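Local coordinates for protein YghZ aldo-keto reductase (Escherichia coli, PDB 4AST) that probably catalyses the NADPH-dependent reduction of aldehydes and ketones to alcohols, as expected of an aldo-keto reductase, at residues 26-31 and 296-301; 196-201 and 283-288; 45-50 and 303-308; 88-93 and 129-134. All blocks are in the same frame, centred on the assembly; numbering follows the deposited sequence.

Contact 1: residues 26-31 and 296-301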
loop_
_atom_site.group_PDB
_atom_site.type_symbol
_atom_site.label_atom_id
_atom_site.label_comp_id
_atom_site.label_asym_id
_atom_site.label_seq_id
_atom_site.Cartn_x
_atom_site.Cartn_y
_atom_site.Cartn_z
ATOM N N PRO B 26 20.374 -6.988 -30.848
ATOM C CA PRO B 26 21.791 -6.934 -31.194
ATOM C C PRO B 26 22.186 -8.244 -31.829
ATOM O O PRO B 26 21.584 -9.288 -31.498
ATOM C CB PRO B 26 22.462 -6.829 -29.833
ATOM C CG PRO B 26 21.545 -7.603 -28.963
ATOM C CD PRO B 26 20.171 -7.215 -29.429
ATOM N N ALA B 27 23.176 -8.210 -32.715
ATOM C CA ALA B 27 23.598 -9.435 -33.433
ATOM C C ALA B 27 24.110 -10.446 -32.457
ATOM O O ALA B 27 24.028 -11.663 -32.713
ATOM C CB ALA B 27 24.622 -9.181 -34.516
ATOM N N LEU B 28 24.651 -9.969 -31.351
ATOM C CA LEU B 28 25.041 -10.861 -30.242
ATOM C C LEU B 28 24.220 -10.557 -29.000
ATOM O O LEU B 28 24.102 -9.374 -28.593
ATOM C CB LEU B 28 26.544 -10.722 -29.924
ATOM C CG LEU B 28 27.431 -11.147 -31.144
ATOM C CD1 LEU B 28 27.659 -9.924 -31.988
ATOM C CD2 LEU B 28 28.791 -11.666 -30.823
ATOM N N SER B 29 23.599 -11.592 -28.445
ATOM C CA SER B 29 22.786 -11.449 -27.264
ATOM C C SER B 29 23.433 -12.264 -26.181
ATOM O O SER B 29 24.067 -13.285 -26.478
ATOM C CB SER B 29 21.374 -11.977 -27.553
ATOM O OG SER B 29 20.723 -11.232 -28.599
ATOM N N LEU B 30 23.244 -11.880 -24.915
ATOM C CA LEU B 30 23.765 -12.655 -23.786
ATOM C C LEU B 30 22.698 -13.583 -23.200
ATOM O O LEU B 30 21.603 -13.153 -22.833
ATOM C CB LEU B 30 24.284 -11.744 -22.720
ATOM C CG LEU B 30 24.920 -12.398 -21.494
ATOM C CD1 LEU B 30 26.300 -12.910 -21.723
ATOM C CD2 LEU B 30 24.891 -11.349 -20.395
ATOM N N GLY B 31 23.015 -14.860 -23.164
ATOM C CA GLY B 31 22.191 -15.862 -22.538
ATOM C C GLY B 31 22.701 -16.115 -21.137
ATOM O O GLY B 31 23.898 -16.012 -20.903
ATOM N N THR B 296 18.782 -13.575 -36.812
ATOM C CA THR B 296 18.661 -12.282 -36.194
ATOM C C THR B 296 19.781 -12.034 -35.147
ATOM O O THR B 296 20.289 -10.926 -35.069
ATOM C CB THR B 296 17.327 -12.122 -35.489
ATOM O OG1 THR B 296 16.261 -12.590 -36.326
ATOM C CG2 THR B 296 17.131 -10.577 -35.126
ATOM N N SER B 297 20.154 -13.069 -34.378
ATOM C CA SER B 297 21.123 -12.929 -33.323
ATOM C C SER B 297 21.666 -14.280 -32.925
ATOM O O SER B 297 21.115 -15.295 -33.283
ATOM C CB SER B 297 20.455 -12.252 -32.114
ATOM O OG SER B 297 21.349 -11.817 -31.117
ATOM N N VAL B 298 22.771 -14.285 -32.201
ATOM C CA VAL B 298 23.346 -15.492 -31.651
ATOM C C VAL B 298 23.510 -15.288 -30.171
ATOM O O VAL B 298 23.835 -14.177 -29.709
ATOM C CB VAL B 298 24.719 -15.790 -32.234
ATOM C CG1 VAL B 298 24.629 -15.931 -33.768
ATOM C CG2 VAL B 298 25.684 -14.668 -31.902
ATOM N N LEU B 299 23.298 -16.362 -29.426
ATOM C CA LEU B 299 23.318 -16.324 -27.979
ATOM C C LEU B 299 24.649 -16.763 -27.424
ATOM O O LEU B 299 24.930 -17.949 -27.384
ATOM C CB LEU B 299 22.237 -17.248 -27.427
ATOM C CG LEU B 299 20.886 -16.537 -27.301
ATOM C CD1 LEU B 299 19.832 -17.617 -27.136
ATOM C CD2 LEU B 299 20.827 -15.548 -26.152
ATOM N N ILE B 300 25.447 -15.812 -26.958
ATOM C CA ILE B 300 26.733 -16.141 -26.349
ATOM C C ILE B 300 26.538 -16.206 -24.844
ATOM O O ILE B 300 25.571 -15.655 -24.331
ATOM C CB ILE B 300 27.843 -15.119 -26.744
ATOM C CG1 ILE B 300 27.544 -13.717 -26.277
ATOM C CG2 ILE B 300 27.888 -14.835 -28.232
ATOM C CD1 ILE B 300 28.710 -12.774 -26.428
ATOM N N GLY B 301 27.463 -16.853 -24.152
ATOM C CA GLY B 301 27.535 -16.913 -22.692
ATOM C C GLY B 301 28.889 -16.458 -22.195
ATOM O O GLY B 301 29.782 -16.208 -22.968
#
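The hydroxyl of S297 is held twice. Its OG donates to P26 O at 2.6 Å, lying in the plane of that carbonyl, and accepts from S29 OG at 2.7 Å. These bonds sit at the start of the seam where strand 297-300 runs parallel to strand 24-31, the last and first strands of the eight-stranded TIM barrel, so this pairing closes the ring. S297 OG reaches across because it stands anti to its own backbone N (chi1 -168°), and S29 OG, anti to its own carbonyl carbon, meets it from the other strand.

Beyond the serines the backbone takes over in a regular parallel ladder. V298 N donates to A27 O at 3.0 Å, S29 N to V298 O at 2.9 Å, I300 N to S29 O and G31 N to I300 O; the two bonds from S29 N and G31 N are nearly straight, both 177° at the hydrogen. L28, L30, V298 and I300 turn outward, V298 against L286, L289 and L290 of helix 281-290. S29 and L299 turn into the barrel, where both touch I220 of strand 218-221.

The side chains of L28 and V298 lie side by side on the outer face, with L28 CG 4.0 Å from V298 CG2. On the inner face L299 CD2 reaches across to 3.8 Å from G31 N.

Contact 2: residues 196-201 and 283-288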
loop_
_atom_site.group_PDB
_atom_site.type_symbol
_atom_site.label_atom_id
_atom_site.label_comp_id
_atom_site.label_asym_id
_atom_site.label_seq_id
_atom_site.Cartn_x
_atom_site.Cartn_y
_atom_site.Cartn_z
ATOM N N TYR B 196 21.362 -24.021 -33.096
ATOM C CA TYR B 196 21.893 -23.899 -34.455
ATOM C C TYR B 196 23.343 -23.468 -34.369
ATOM O O TYR B 196 23.676 -22.533 -33.678
ATOM C CB TYR B 196 21.075 -22.871 -35.200
ATOM C CG TYR B 196 21.308 -22.640 -36.625
ATOM C CD1 TYR B 196 21.878 -23.599 -37.451
ATOM C CD2 TYR B 196 20.958 -21.428 -37.192
ATOM C CE1 TYR B 196 22.084 -23.331 -38.828
ATOM C CE2 TYR B 196 21.129 -21.162 -38.540
ATOM C CZ TYR B 196 21.678 -22.100 -39.363
ATOM O OH TYR B 196 21.850 -21.755 -40.700
ATOM N N ASN B 197 24.211 -24.208 -35.051
ATOM C CA ASN B 197 25.632 -23.892 -35.098
ATOM C C ASN B 197 26.202 -24.701 -36.270
ATOM O O ASN B 197 25.506 -25.505 -36.839
ATOM C CB ASN B 197 26.296 -24.244 -33.760
ATOM C CG ASN B 197 26.072 -25.702 -33.381
ATOM O OD1 ASN B 197 26.498 -26.615 -34.107
ATOM N ND2 ASN B 197 25.478 -25.928 -32.210
ATOM N N LEU B 198 27.479 -24.495 -36.585
ATOM C CA LEU B 198 28.148 -25.184 -37.703
ATOM C C LEU B 198 27.940 -26.722 -37.729
ATOM O O LEU B 198 27.829 -27.298 -38.791
ATOM C CB LEU B 198 29.650 -24.901 -37.648
ATOM C CG LEU B 198 30.152 -23.637 -38.346
ATOM C CD1 LEU B 198 31.618 -23.449 -38.012
ATOM C CD2 LEU B 198 29.987 -23.854 -39.847
ATOM N N LEU B 199 27.896 -27.347 -36.559
ATOM C CA LEU B 199 27.770 -28.792 -36.422
ATOM C C LEU B 199 26.351 -29.338 -36.285
ATOM O O LEU B 199 26.159 -30.549 -36.272
ATOM C CB LEU B 199 28.544 -29.219 -35.183
ATOM C CG LEU B 199 30.035 -28.777 -35.218
ATOM C CD1 LEU B 199 30.817 -29.399 -34.092
ATOM C CD2 LEU B 199 30.736 -29.124 -36.525
ATOM N N ASN B 200 25.363 -28.467 -36.211
ATOM C CA ASN B 200 23.971 -28.886 -35.982
ATOM C C ASN B 200 23.087 -28.045 -36.838
ATOM O O ASN B 200 22.720 -26.918 -36.468
ATOM C CB ASN B 200 23.615 -28.725 -34.519
ATOM C CG ASN B 200 22.137 -29.035 -34.221
ATOM O OD1 ASN B 200 21.356 -29.308 -35.154
ATOM N ND2 ASN B 200 21.755 -29.015 -32.911
ATOM N N ARG B 201 22.766 -28.583 -38.015
ATOM C CA ARG B 201 22.057 -27.836 -39.056
ATOM C C ARG B 201 20.670 -28.313 -39.319
ATOM O O ARG B 201 20.124 -27.985 -40.387
ATOM C CB ARG B 201 22.732 -27.996 -40.401
ATOM C CG ARG B 201 24.224 -27.835 -40.363
ATOM C CD ARG B 201 24.600 -26.446 -40.774
ATOM N NE ARG B 201 26.003 -26.503 -41.029
ATOM C CZ ARG B 201 26.553 -26.489 -42.218
ATOM N NH1 ARG B 201 25.827 -26.392 -43.322
ATOM N NH2 ARG B 201 27.877 -26.498 -42.290
ATOM N N GLN B 283 35.023 -17.063 -33.303
ATOM C CA GLN B 283 34.560 -15.916 -34.110
ATOM C C GLN B 283 34.030 -16.375 -35.456
ATOM O O GLN B 283 32.975 -15.932 -35.933
ATOM C CB GLN B 283 35.694 -14.915 -34.285
ATOM C CG GLN B 283 36.034 -14.103 -33.024
ATOM C CD GLN B 283 37.313 -13.226 -33.194
ATOM O OE1 GLN B 283 38.223 -13.608 -33.916
ATOM N NE2 GLN B 283 37.387 -12.075 -32.496
ATOM N N MET B 284 34.725 -17.334 -36.062
ATOM C CA MET B 284 34.257 -17.863 -37.331
ATOM C C MET B 284 32.898 -18.527 -37.147
ATOM O O MET B 284 31.983 -18.327 -37.959
ATOM C CB MET B 284 35.268 -18.840 -37.965
ATOM C CG MET B 284 34.993 -19.070 -39.429
ATOM S SD MET B 284 35.955 -20.351 -40.248
ATOM C CE MET B 284 35.587 -21.861 -39.314
ATOM N N ALA B 285 32.763 -19.283 -36.062
ATOM C CA ALA B 285 31.506 -20.029 -35.802
ATOM C C ALA B 285 30.348 -19.049 -35.663
ATOM O O ALA B 285 29.256 -19.305 -36.152
ATOM C CB ALA B 285 31.658 -20.872 -34.546
ATOM N N LEU B 286 30.603 -17.907 -35.000
ATOM C CA LEU B 286 29.562 -16.925 -34.806
ATOM C C LEU B 286 29.306 -16.193 -36.114
ATOM O O LEU B 286 28.148 -16.009 -36.511
ATOM C CB LEU B 286 29.886 -15.956 -33.684
ATOM C CG LEU B 286 30.038 -16.528 -32.255
ATOM C CD1 LEU B 286 30.530 -15.435 -31.260
ATOM C CD2 LEU B 286 28.809 -17.222 -31.723
ATOM N N SER B 287 30.377 -15.833 -36.823
ATOM C CA SER B 287 30.262 -15.145 -38.101
ATOM C C SER B 287 29.508 -15.978 -39.125
ATOM O O SER B 287 28.687 -15.470 -39.878
ATOM C CB SER B 287 31.635 -14.831 -38.639
ATOM O OG SER B 287 32.284 -13.818 -37.851
ATOM N N TRP B 288 29.720 -17.287 -39.090
ATOM C CA TRP B 288 29.009 -18.187 -39.985
ATOM C C TRP B 288 27.498 -18.113 -39.797
ATOM O O TRP B 288 26.729 -18.114 -40.763
ATOM C CB TRP B 288 29.542 -19.602 -39.786
ATOM C CG TRP B 288 28.977 -20.596 -40.732
ATOM C CD1 TRP B 288 29.474 -20.968 -41.956
ATOM C CD2 TRP B 288 27.757 -21.333 -40.599
ATOM N NE1 TRP B 288 28.686 -21.882 -42.567
ATOM C CE2 TRP B 288 27.617 -22.115 -41.821
ATOM C CE3 TRP B 288 26.823 -21.466 -39.627
ATOM C CZ2 TRP B 288 26.563 -22.971 -42.024
ATOM C CZ3 TRP B 288 25.749 -22.301 -39.876
ATOM C CH2 TRP B 288 25.644 -23.056 -41.023
#
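W288 projects from helix 281-290 into the loop 196-201, its CG anti to the backbone N (chi1 -175°), which carries the indole toward the loop. From CB outward, CG and CD2 come first, covered by L198: its CD2 methyl sits over one face of the five-membered ring, 3.3 Å from the centroid and 5° off the normal, a CH-pi contact. CD1 and NE1, in the same ring, lie beneath the same methyl. Farther out, CZ3 meets Y196 CE1 at 3.9 Å, the tyrosine carbon lying at the indole edge. At the far rim CZ2 lies 3.5 Å from R201 CZ, over the centre of the guanidinium, although the two planes are 45° apart, and CH2 lies 3.5 Å from R201 NE.

R201 is steadied by its own loop, since R201 NE donates to L198 O at 3.0 Å, and by a salt bridge to D329. The other branch of L198, CD1, packs on A285, 4.3 Å from its CB. In place of W288, an alanine is likely to leave the L198 methyl and the R201 guanidinium without the surface they rest on. Here a loop leaving the TIM barrel's sixth strand, 191-193, packs on the helix that precedes the barrel's last strand.

Contact 3: residues 45-50 and 303-308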
loop_
_atom_site.group_PDB
_atom_site.type_symbol
_atom_site.label_atom_id
_atom_site.label_comp_id
_atom_site.label_asym_id
_atom_site.label_seq_id
_atom_site.Cartn_x
_atom_site.Cartn_y
_atom_site.Cartn_z
ATOM N N GLN B 45 28.945 -11.972 -11.904
ATOM C CA GLN B 45 27.729 -11.727 -12.660
ATOM C C GLN B 45 27.588 -10.251 -12.945
ATOM O O GLN B 45 27.303 -9.854 -14.073
ATOM C CB GLN B 45 26.492 -12.247 -11.940
ATOM C CG GLN B 45 26.547 -13.723 -11.587
ATOM C CD GLN B 45 25.300 -14.195 -10.853
ATOM O OE1 GLN B 45 24.212 -13.773 -11.147
ATOM N NE2 GLN B 45 25.471 -15.044 -9.889
ATOM N N ARG B 46 27.805 -9.420 -11.948
ATOM C CA ARG B 46 27.633 -7.964 -12.135
ATOM C C ARG B 46 28.508 -7.415 -13.241
ATOM O O ARG B 46 28.046 -6.674 -14.089
ATOM C CB ARG B 46 28.034 -7.219 -10.873
ATOM C CG ARG B 46 27.849 -5.720 -10.979
ATOM C CD ARG B 46 28.440 -5.013 -9.787
ATOM N NE ARG B 46 27.918 -5.545 -8.527
ATOM C CZ ARG B 46 26.689 -5.308 -8.053
ATOM N NH1 ARG B 46 25.818 -4.544 -8.727
ATOM N NH2 ARG B 46 26.350 -5.800 -6.885
ATOM N N ALA B 47 29.782 -7.786 -13.203
ATOM C CA ALA B 47 30.760 -7.348 -14.211
ATOM C C ALA B 47 30.307 -7.771 -15.624
ATOM O O ALA B 47 30.427 -6.993 -16.571
ATOM C CB ALA B 47 32.197 -7.873 -13.871
ATOM N N ILE B 48 29.771 -8.995 -15.752
ATOM C CA ILE B 48 29.341 -9.496 -17.078
ATOM C C ILE B 48 28.216 -8.622 -17.620
ATOM O O ILE B 48 28.267 -8.165 -18.783
ATOM C CB ILE B 48 28.970 -10.993 -17.061
ATOM C CG1 ILE B 48 30.188 -11.829 -16.652
ATOM C CG2 ILE B 48 28.474 -11.459 -18.429
ATOM C CD1 ILE B 48 29.817 -13.253 -16.220
ATOM N N LEU B 49 27.229 -8.332 -16.790
ATOM C CA LEU B 49 26.088 -7.576 -17.291
ATOM C C LEU B 49 26.493 -6.195 -17.667
ATOM O O LEU B 49 26.106 -5.700 -18.743
ATOM C CB LEU B 49 24.911 -7.570 -16.317
ATOM C CG LEU B 49 24.188 -8.907 -16.051
ATOM C CD1 LEU B 49 22.951 -8.674 -15.211
ATOM C CD2 LEU B 49 23.736 -9.632 -17.342
ATOM N N ARG B 50 27.298 -5.557 -16.826
ATOM C CA ARG B 50 27.751 -4.187 -17.118
ATOM C C ARG B 50 28.544 -4.099 -18.419
ATOM O O ARG B 50 28.286 -3.235 -19.276
ATOM C CB ARG B 50 28.622 -3.688 -16.013
ATOM C CG ARG B 50 27.844 -3.355 -14.766
ATOM C CD ARG B 50 28.790 -2.870 -13.711
ATOM N NE ARG B 50 28.070 -2.470 -12.522
ATOM C CZ ARG B 50 28.592 -1.714 -11.551
ATOM N NH1 ARG B 50 29.843 -1.311 -11.619
ATOM N NH2 ARG B 50 27.862 -1.391 -10.485
ATOM N N SER B 303 31.560 -16.611 -18.458
ATOM C CA SER B 303 31.840 -16.744 -17.012
ATOM C C SER B 303 32.675 -15.556 -16.479
ATOM O O SER B 303 32.787 -15.364 -15.253
ATOM C CB SER B 303 32.564 -18.039 -16.694
ATOM O OG SER B 303 33.794 -18.086 -17.382
ATOM N N ARG B 304 33.199 -14.729 -17.397
ATOM C CA ARG B 304 33.872 -13.477 -17.014
ATOM C C ARG B 304 33.891 -12.459 -18.174
ATOM O O ARG B 304 33.831 -12.828 -19.355
ATOM C CB ARG B 304 35.258 -13.793 -16.411
ATOM C CG ARG B 304 36.191 -14.411 -17.424
ATOM C CD ARG B 304 37.546 -14.906 -16.894
ATOM N NE ARG B 304 38.382 -15.167 -18.070
ATOM C CZ ARG B 304 38.148 -16.107 -19.000
ATOM N NH1 ARG B 304 37.117 -16.965 -18.917
ATOM N NH2 ARG B 304 38.964 -16.188 -20.045
ATOM N N ALA B 305 33.935 -11.180 -17.807
ATOM C CA ALA B 305 33.721 -10.036 -18.715
ATOM C C ALA B 305 34.569 -10.005 -19.992
ATOM O O ALA B 305 34.087 -9.611 -21.069
ATOM C CB ALA B 305 33.876 -8.703 -17.947
ATOM N N GLU B 306 35.797 -10.488 -19.907
ATOM C CA GLU B 306 36.727 -10.402 -21.047
ATOM C C GLU B 306 36.350 -11.320 -22.167
ATOM O O GLU B 306 36.778 -11.122 -23.320
ATOM C CB GLU B 306 38.158 -10.730 -20.628
ATOM C CG GLU B 306 38.608 -10.069 -19.327
ATOM C CD GLU B 306 38.285 -10.912 -18.100
ATOM O OE1 GLU B 306 38.804 -12.058 -18.011
ATOM O OE2 GLU B 306 37.513 -10.434 -17.237
ATOM N N GLN B 307 35.535 -12.329 -21.874
ATOM C CA GLN B 307 35.143 -13.279 -22.929
ATOM C C GLN B 307 34.198 -12.655 -23.951
ATOM O O GLN B 307 34.117 -13.116 -25.116
ATOM C CB GLN B 307 34.479 -14.492 -22.338
ATOM C CG GLN B 307 35.290 -15.248 -21.309
ATOM C CD GLN B 307 34.528 -16.463 -20.806
ATOM O OE1 GLN B 307 33.690 -16.372 -19.927
ATOM N NE2 GLN B 307 34.802 -17.605 -21.401
ATOM N N LEU B 308 33.487 -11.603 -23.530
ATOM C CA LEU B 308 32.502 -10.935 -24.407
ATOM C C LEU B 308 33.171 -10.167 -25.540
ATOM O O LEU B 308 32.747 -10.283 -26.675
ATOM C CB LEU B 308 31.583 -10.000 -23.610
ATOM C CG LEU B 308 30.691 -10.665 -22.552
ATOM C CD1 LEU B 308 29.951 -9.565 -21.819
ATOM C CD2 LEU B 308 29.760 -11.678 -23.103
#
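I48 reaches from helix 42-54 to the segment 303-308, and its two branches do different work. CG1 stands anti to the carbonyl carbon (chi1 -61°) and the chain then runs on extended (chi2 163°), which brings CD1 to 3.7 Å from S303 C and lays CG1 4.0 Å from A305 N. The other branch, CG2, meets L308 instead: L308 CD1 is 4.2 Å away, with the two side chains crossing at about a right angle. The same L308 methyl rests on the backbone, 3.7 Å from I48 O. Toward the outside, A47 and A305 bring their CB atoms to 4.5 Å.

The turn beside I48 CD1 is tied to Q307, whose OE1 accepts from three donors: S303 N at 2.6 Å nearly in line with the carbonyl, R304 N at 3.1 Å, and S303 OG from above the amide plane. This joins the turn to helix 306-312, the one that follows the barrel's last strand, as helix 42-54 follows the first.

R46 and R50 pair with D84 of helix 72-84. Since no hydrogen bond crosses between helix 42-54 and the turn and first residues of helix 306-312, their contact rests on aliphatic branches fitting against backbone and methyl groups.

Contact 4: residues 88-93 and 129-134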
loop_
_atom_site.group_PDB
_atom_site.type_symbol
_atom_site.label_atom_id
_atom_site.label_comp_id
_atom_site.label_asym_id
_atom_site.label_seq_id
_atom_site.Cartn_x
_atom_site.Cartn_y
_atom_site.Cartn_z
ATOM N N TYR B 88 17.914 2.069 -16.963
ATOM C CA TYR B 88 18.186 1.529 -18.293
ATOM C C TYR B 88 17.257 0.408 -18.744
ATOM O O TYR B 88 17.431 -0.141 -19.834
ATOM C CB TYR B 88 19.612 1.021 -18.348
ATOM C CG TYR B 88 20.680 2.064 -18.175
ATOM C CD1 TYR B 88 20.704 3.228 -18.953
ATOM C CD2 TYR B 88 21.693 1.903 -17.182
ATOM C CE1 TYR B 88 21.729 4.173 -18.792
ATOM C CE2 TYR B 88 22.702 2.850 -17.010
ATOM C CZ TYR B 88 22.722 3.983 -17.795
ATOM O OH TYR B 88 23.766 4.900 -17.629
ATOM N N ARG B 89 16.233 0.093 -17.959
ATOM C CA ARG B 89 15.402 -1.059 -18.260
ATOM C C ARG B 89 14.722 -0.928 -19.626
ATOM O O ARG B 89 14.542 -1.926 -20.337
ATOM C CB ARG B 89 14.349 -1.281 -17.136
ATOM C CG ARG B 89 12.912 -1.625 -17.608
ATOM C CD ARG B 89 12.908 -3.060 -17.831
ATOM N NE ARG B 89 11.771 -3.849 -18.289
ATOM C CZ ARG B 89 11.802 -4.594 -19.390
ATOM N NH1 ARG B 89 12.750 -4.417 -20.330
ATOM N NH2 ARG B 89 10.836 -5.486 -19.587
ATOM N N ASP B 90 14.328 0.274 -19.995
ATOM C CA ASP B 90 13.613 0.457 -21.257
ATOM C C ASP B 90 14.572 0.463 -22.433
ATOM O O ASP B 90 14.151 0.568 -23.573
ATOM C CB ASP B 90 12.789 1.721 -21.244
ATOM C CG ASP B 90 11.666 1.691 -20.184
ATOM O OD1 ASP B 90 11.236 0.562 -19.816
ATOM O OD2 ASP B 90 11.240 2.794 -19.716
ATOM N N GLU B 91 15.865 0.285 -22.173
ATOM C CA GLU B 91 16.875 0.091 -23.230
ATOM C C GLU B 91 17.243 -1.412 -23.330
ATOM O O GLU B 91 18.141 -1.785 -24.073
ATOM C CB GLU B 91 18.142 0.913 -22.886
ATOM C CG GLU B 91 17.993 2.393 -23.154
ATOM C CD GLU B 91 19.173 3.245 -22.720
ATOM O OE1 GLU B 91 20.309 2.944 -23.097
ATOM O OE2 GLU B 91 18.976 4.164 -21.924
ATOM N N LEU B 92 16.545 -2.257 -22.566
ATOM C CA LEU B 92 16.825 -3.686 -22.558
ATOM C C LEU B 92 15.672 -4.485 -23.107
ATOM O O LEU B 92 14.490 -4.089 -22.965
ATOM C CB LEU B 92 17.092 -4.144 -21.134
ATOM C CG LEU B 92 18.248 -3.570 -20.391
ATOM C CD1 LEU B 92 18.447 -4.341 -19.091
ATOM C CD2 LEU B 92 19.448 -3.804 -21.249
ATOM N N ILE B 93 16.009 -5.615 -23.732
ATOM C CA ILE B 93 15.013 -6.639 -24.118
ATOM C C ILE B 93 15.296 -7.846 -23.240
ATOM O O ILE B 93 16.378 -8.452 -23.303
ATOM C CB ILE B 93 15.140 -7.016 -25.607
ATOM C CG1 ILE B 93 14.878 -5.783 -26.469
ATOM C CG2 ILE B 93 14.169 -8.101 -26.041
ATOM C CD1 ILE B 93 13.509 -5.165 -26.373
ATOM N N LEU B 129 9.951 -7.632 -12.199
ATOM C CA LEU B 129 9.456 -6.935 -13.372
ATOM C C LEU B 129 7.941 -6.937 -13.487
ATOM O O LEU B 129 7.253 -7.859 -13.058
ATOM C CB LEU B 129 9.995 -7.587 -14.636
ATOM C CG LEU B 129 11.504 -7.476 -14.911
ATOM C CD1 LEU B 129 11.968 -8.373 -16.096
ATOM C CD2 LEU B 129 11.800 -6.004 -15.096
ATOM N N GLU B 130 7.441 -5.944 -14.196
ATOM C CA GLU B 130 6.070 -5.891 -14.537
ATOM C C GLU B 130 5.825 -6.788 -15.744
ATOM O O GLU B 130 4.752 -7.420 -15.830
ATOM C CB GLU B 130 5.643 -4.443 -14.822
ATOM C CG GLU B 130 4.125 -4.280 -14.765
ATOM C CD GLU B 130 3.627 -2.998 -15.435
ATOM O OE1 GLU B 130 4.269 -1.951 -15.312
ATOM O OE2 GLU B 130 2.583 -3.049 -16.083
ATOM N N TYR B 131 6.751 -6.789 -16.708
ATOM C CA TYR B 131 6.565 -7.593 -17.908
ATOM C C TYR B 131 7.914 -7.949 -18.497
ATOM O O TYR B 131 8.920 -7.291 -18.214
ATOM C CB TYR B 131 5.731 -6.882 -18.955
ATOM C CG TYR B 131 6.300 -5.574 -19.387
ATOM C CD1 TYR B 131 7.368 -5.511 -20.290
ATOM C CD2 TYR B 131 5.767 -4.366 -18.933
ATOM C CE1 TYR B 131 7.907 -4.292 -20.672
ATOM C CE2 TYR B 131 6.296 -3.143 -19.347
ATOM C CZ TYR B 131 7.367 -3.118 -20.219
ATOM O OH TYR B 131 7.919 -1.905 -20.595
ATOM N N VAL B 132 7.959 -9.055 -19.227
ATOM C CA VAL B 132 9.137 -9.383 -20.019
ATOM C C VAL B 132 8.852 -8.898 -21.426
ATOM O O VAL B 132 7.714 -8.781 -21.849
ATOM C CB VAL B 132 9.405 -10.898 -20.064
ATOM C CG1 VAL B 132 9.869 -11.364 -18.715
ATOM C CG2 VAL B 132 8.185 -11.703 -20.634
ATOM N N ASP B 133 9.897 -8.586 -22.122
ATOM C CA ASP B 133 9.784 -8.148 -23.501
ATOM C C ASP B 133 9.391 -9.331 -24.367
ATOM O O ASP B 133 8.572 -9.168 -25.300
ATOM C CB ASP B 133 11.100 -7.529 -23.958
ATOM C CG ASP B 133 11.485 -6.325 -23.134
ATOM O OD1 ASP B 133 10.979 -5.219 -23.435
ATOM O OD2 ASP B 133 12.245 -6.494 -22.149
ATOM N N ILE B 134 10.000 -10.510 -24.113
ATOM C CA ILE B 134 9.668 -11.715 -24.850
ATOM C C ILE B 134 9.411 -12.885 -23.942
ATOM O O ILE B 134 10.238 -13.222 -23.122
ATOM C CB ILE B 134 10.753 -12.167 -25.833
ATOM C CG1 ILE B 134 11.341 -10.972 -26.595
ATOM C CG2 ILE B 134 10.133 -13.203 -26.786
ATOM C CD1 ILE B 134 12.449 -11.378 -27.538
HETATM O O HOH W 1 10.473 -1.449 -21.289
#
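R89 meets D133 end-on with two nitrogens on one oxygen: NH1 donates to D133 OD2 at 2.8 Å along its syn lone pair, while NH2 reaches the same OD2 at 3.1 Å from above the carboxylate plane. The guanidinium and carboxylate stand almost perpendicular, 87° apart. NH2 also donates to Y131 O at 3.0 Å, from above that carbonyl plane. CB of R89 already points toward 129-134, chi2 (84°) bends the chain on its way, and L129 CD2 lies 3.9 Å from R89 NE.

The next shell shows where this lies in the fold. D133 is on strand 132-137, beside strand 93-98, the fourth and third strands of the TIM barrel, and D133 OD2 also takes the backbone N of I94. I93 CG2 packs against D133 CB at 3.8 Å. A leucine in place of R89 has no N-H to offer and would probably leave D133 OD2 to the I94 N-H and Y131 O without its guanidinium partner.

Farther out, a water joins D90 to Y131, 2.6 Å from D90 OD1, to which it donates, and 2.7 Å from Y131 OH. Then the second subunit covers the site, its K114 salt-bridged to D133 OD1 and its Q122 donating to D90 OD2.

Contact 1 is the hub, and contacts 2 and 3 pack on its outer face. Contact 2 lies with its centre 13 Å away, where L286 of the helix segment 283-288 touches I300 and L28. Contact 3, its centre about 14 Å from that of contact 1, joins the helices that follow the two strands of contact 1; L308 CD2 packs on I300 CD1 at 3.7 Å. Contact 4 belongs to the same sheet but does not touch contact 1, with nearest atoms about 6 Å apart, and it lies about 29 Å between centres from contact 2, on the opposite side of the chain's centre. In this family the active site sits at the C-terminal mouth of the barrel, whereas contact 4 gathers at the N-terminal ends of its strands.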